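Side-chain contact in starch synthase I (Hordeum vulgare, PDB 4HLN), which belongs to the plant starch synthases, glycosyltransferases built from two Rossmann-like domains facing each other across a cleft: residues R357-S362 with E616-I621. Numbering follows the deposited sequence.
Sequences RIVTVS and EQYEQI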
loop_
_atom_site.group_PDB
_atom_site.type_symbol
_atom_site.label_atom_id
_atom_site.label_comp_id
_atom_site.label_asym_id
_atom_site.label_seq_id
_atom_site.Cartn_x
_atom_site.Cartn_y
_atom_site.Cartn_z
ATOM N N ARG A 357 0.678 -2.743 16.969
ATOM C CA ARG A 357 0.015 -1.740 16.151
ATOM C C ARG A 357 -0.413 -2.378 14.827
ATOM O O ARG A 357 0.101 -3.423 14.452
ATOM C CB ARG A 357 0.953 -0.561 15.862
ATOM C CG ARG A 357 1.555 0.133 17.071
ATOM C CD ARG A 357 0.545 0.885 17.877
ATOM N NE ARG A 357 -0.217 1.842 17.085
ATOM C CZ ARG A 357 -0.965 2.806 17.615
ATOM N NH1 ARG A 357 -1.022 2.944 18.944
ATOM N NH2 ARG A 357 -1.644 3.635 16.819
ATOM N N ILE A 358 -1.341 -1.741 14.116
ATOM C CA ILE A 358 -1.793 -2.242 12.824
ATOM C C ILE A 358 -1.907 -1.138 11.792
ATOM O O ILE A 358 -2.620 -0.154 11.995
ATOM C CB ILE A 358 -3.173 -2.906 12.924
ATOM C CG1 ILE A 358 -3.118 -4.081 13.897
ATOM C CG2 ILE A 358 -3.664 -3.345 11.524
ATOM C CD1 ILE A 358 -4.417 -4.707 14.167
ATOM N N VAL A 359 -1.208 -1.312 10.680
ATOM C CA VAL A 359 -1.301 -0.393 9.559
ATOM C C VAL A 359 -2.043 -1.091 8.427
ATOM O O VAL A 359 -1.621 -2.137 7.936
ATOM C CB VAL A 359 0.096 0.030 9.079
ATOM C CG1 VAL A 359 -0.004 0.874 7.824
ATOM C CG2 VAL A 359 0.829 0.782 10.189
ATOM N N THR A 360 -3.154 -0.517 8.002
ATOM C CA THR A 360 -4.042 -1.262 7.128
ATOM C C THR A 360 -4.593 -0.446 5.971
ATOM O O THR A 360 -4.926 0.723 6.127
ATOM C CB THR A 360 -5.200 -1.856 7.939
ATOM O OG1 THR A 360 -6.261 -2.234 7.058
ATOM C CG2 THR A 360 -5.713 -0.834 8.935
ATOM N N VAL A 361 -4.677 -1.078 4.806
ATOM C CA VAL A 361 -5.291 -0.463 3.632
ATOM C C VAL A 361 -6.722 0.033 3.902
ATOM O O VAL A 361 -7.170 1.029 3.332
ATOM C CB VAL A 361 -5.351 -1.475 2.483
ATOM C CG1 VAL A 361 -6.027 -2.753 2.967
ATOM C CG2 VAL A 361 -6.070 -0.879 1.275
ATOM N N SER A 362 -7.420 -0.662 4.792
ATOM C CA SER A 362 -8.836 -0.447 5.013
ATOM C C SER A 362 -9.114 0.840 5.777
ATOM O O SER A 362 -10.269 1.267 5.878
ATOM C CB SER A 362 -9.430 -1.646 5.762
ATOM O OG SER A 362 -8.974 -1.691 7.105
ATOM N N GLU A 616 8.808 9.050 8.842
ATOM C CA GLU A 616 8.528 9.799 10.052
ATOM C C GLU A 616 7.230 9.289 10.697
ATOM O O GLU A 616 7.180 9.050 11.909
ATOM C CB GLU A 616 8.400 11.267 9.686
ATOM C CG GLU A 616 8.684 12.235 10.782
ATOM C CD GLU A 616 8.924 13.629 10.224
ATOM O OE1 GLU A 616 8.894 13.787 8.979
ATOM O OE2 GLU A 616 9.149 14.562 11.025
ATOM N N GLN A 617 6.189 9.106 9.882
ATOM C CA GLN A 617 4.903 8.608 10.369
ATOM C C GLN A 617 5.056 7.227 11.019
ATOM O O GLN A 617 4.641 7.003 12.159
ATOM C CB GLN A 617 3.897 8.505 9.230
ATOM C CG GLN A 617 3.886 9.676 8.292
ATOM C CD GLN A 617 3.443 10.930 8.975
ATOM O OE1 GLN A 617 2.294 11.037 9.399
ATOM N NE2 GLN A 617 4.351 11.895 9.098
ATOM N N TYR A 618 5.644 6.290 10.288
ATOM C CA TYR A 618 5.840 4.965 10.846
ATOM C C TYR A 618 6.643 5.049 12.139
ATOM O O TYR A 618 6.420 4.273 13.068
ATOM C CB TYR A 618 6.504 4.035 9.826
ATOM C CG TYR A 618 5.573 3.639 8.702
ATOM C CD1 TYR A 618 4.729 2.540 8.829
ATOM C CD2 TYR A 618 5.523 4.370 7.524
ATOM C CE1 TYR A 618 3.860 2.177 7.813
ATOM C CE2 TYR A 618 4.658 4.016 6.501
ATOM C CZ TYR A 618 3.826 2.917 6.650
ATOM O OH TYR A 618 2.962 2.552 5.633
ATOM N N GLU A 619 7.572 6.000 12.199
ATOM C CA GLU A 619 8.427 6.137 13.371
ATOM C C GLU A 619 7.589 6.481 14.593
ATOM O O GLU A 619 7.789 5.932 15.674
ATOM C CB GLU A 619 9.471 7.214 13.136
ATOM C CG GLU A 619 10.699 6.755 12.376
ATOM C CD GLU A 619 11.537 7.933 11.899
ATOM O OE1 GLU A 619 11.233 9.081 12.308
ATOM O OE2 GLU A 619 12.484 7.716 11.109
ATOM N N GLN A 620 6.644 7.393 14.401
ATOM C CA GLN A 620 5.698 7.763 15.436
ATOM C C GLN A 620 4.983 6.513 15.936
ATOM O O GLN A 620 4.959 6.209 17.133
ATOM C CB GLN A 620 4.692 8.765 14.857
ATOM C CG GLN A 620 3.559 9.138 15.789
ATOM C CD GLN A 620 4.036 9.931 17.001
ATOM O OE1 GLN A 620 3.855 11.151 17.063
ATOM N NE2 GLN A 620 4.652 9.242 17.971
ATOM N N ILE A 621 4.421 5.777 14.991
ATOM C CA ILE A 621 3.710 4.555 15.290
ATOM C C ILE A 621 4.533 3.622 16.165
ATOM O O ILE A 621 4.059 3.184 17.207
ATOM C CB ILE A 621 3.255 3.873 13.982
ATOM C CG1 ILE A 621 2.107 4.675 13.371
ATOM C CG2 ILE A 621 2.835 2.425 14.208
ATOM C CD1 ILE A 621 1.774 4.257 11.967
#
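V359 reaches the helix with both methyls: CG1 stands anti to its backbone N (chi1 174°), CG2 anti to its carbonyl carbon, and the pair straddles CE1 of Y618, each 4.1 Å from that ring carbon. On the helix, I621 turns CG1 anti to its carbonyl carbon (chi1 -72°), which, with an extended chi2, carries CD1 toward V359 and leaves CG2 for R357. CD1 of I621 lies 4.0 Å from CG2 of V359, the two side chains slanting past each other. Two residues back along the strand, CG2 of the same I621 rests against the first methylenes of R357, 3.9 Å from both CB and CG. The R357 chain then bends at chi2 and chi3, carrying its guanidinium back toward strand 389-391, where NH2 donates to OD1 of N390; W624 and A625, further along helix 611-627, also touch this arginine. The ring of Y618 crosses the V359 side chain at about a right angle, and its OH lies 4.1 Å from V359 CG1 and is hydrogen-bonded to the backbone N of V393.

Strand 357-360 runs between strands 294-299 and 389-391 in the parallel part of the N-terminal domain's sheet, and the C-terminal helix 611-627 packs on one face of it. The short axes lie 10.6 Å apart at 150°, and every other strand residue, R357 and V359, faces the helix while I358 points away. That the chain's last helix returns to the N-terminal domain is a feature of the GT-B fold. No hydrogen bond joins the two segments; the match is carried by methyls, the CE1 corner of a tyrosine ring and an arginine's methylenes, while R357 NH2 and Y618 OH find their hydrogen-bond partners outside the contact, at N390 and V393, so cohesion here rests on apolar burial.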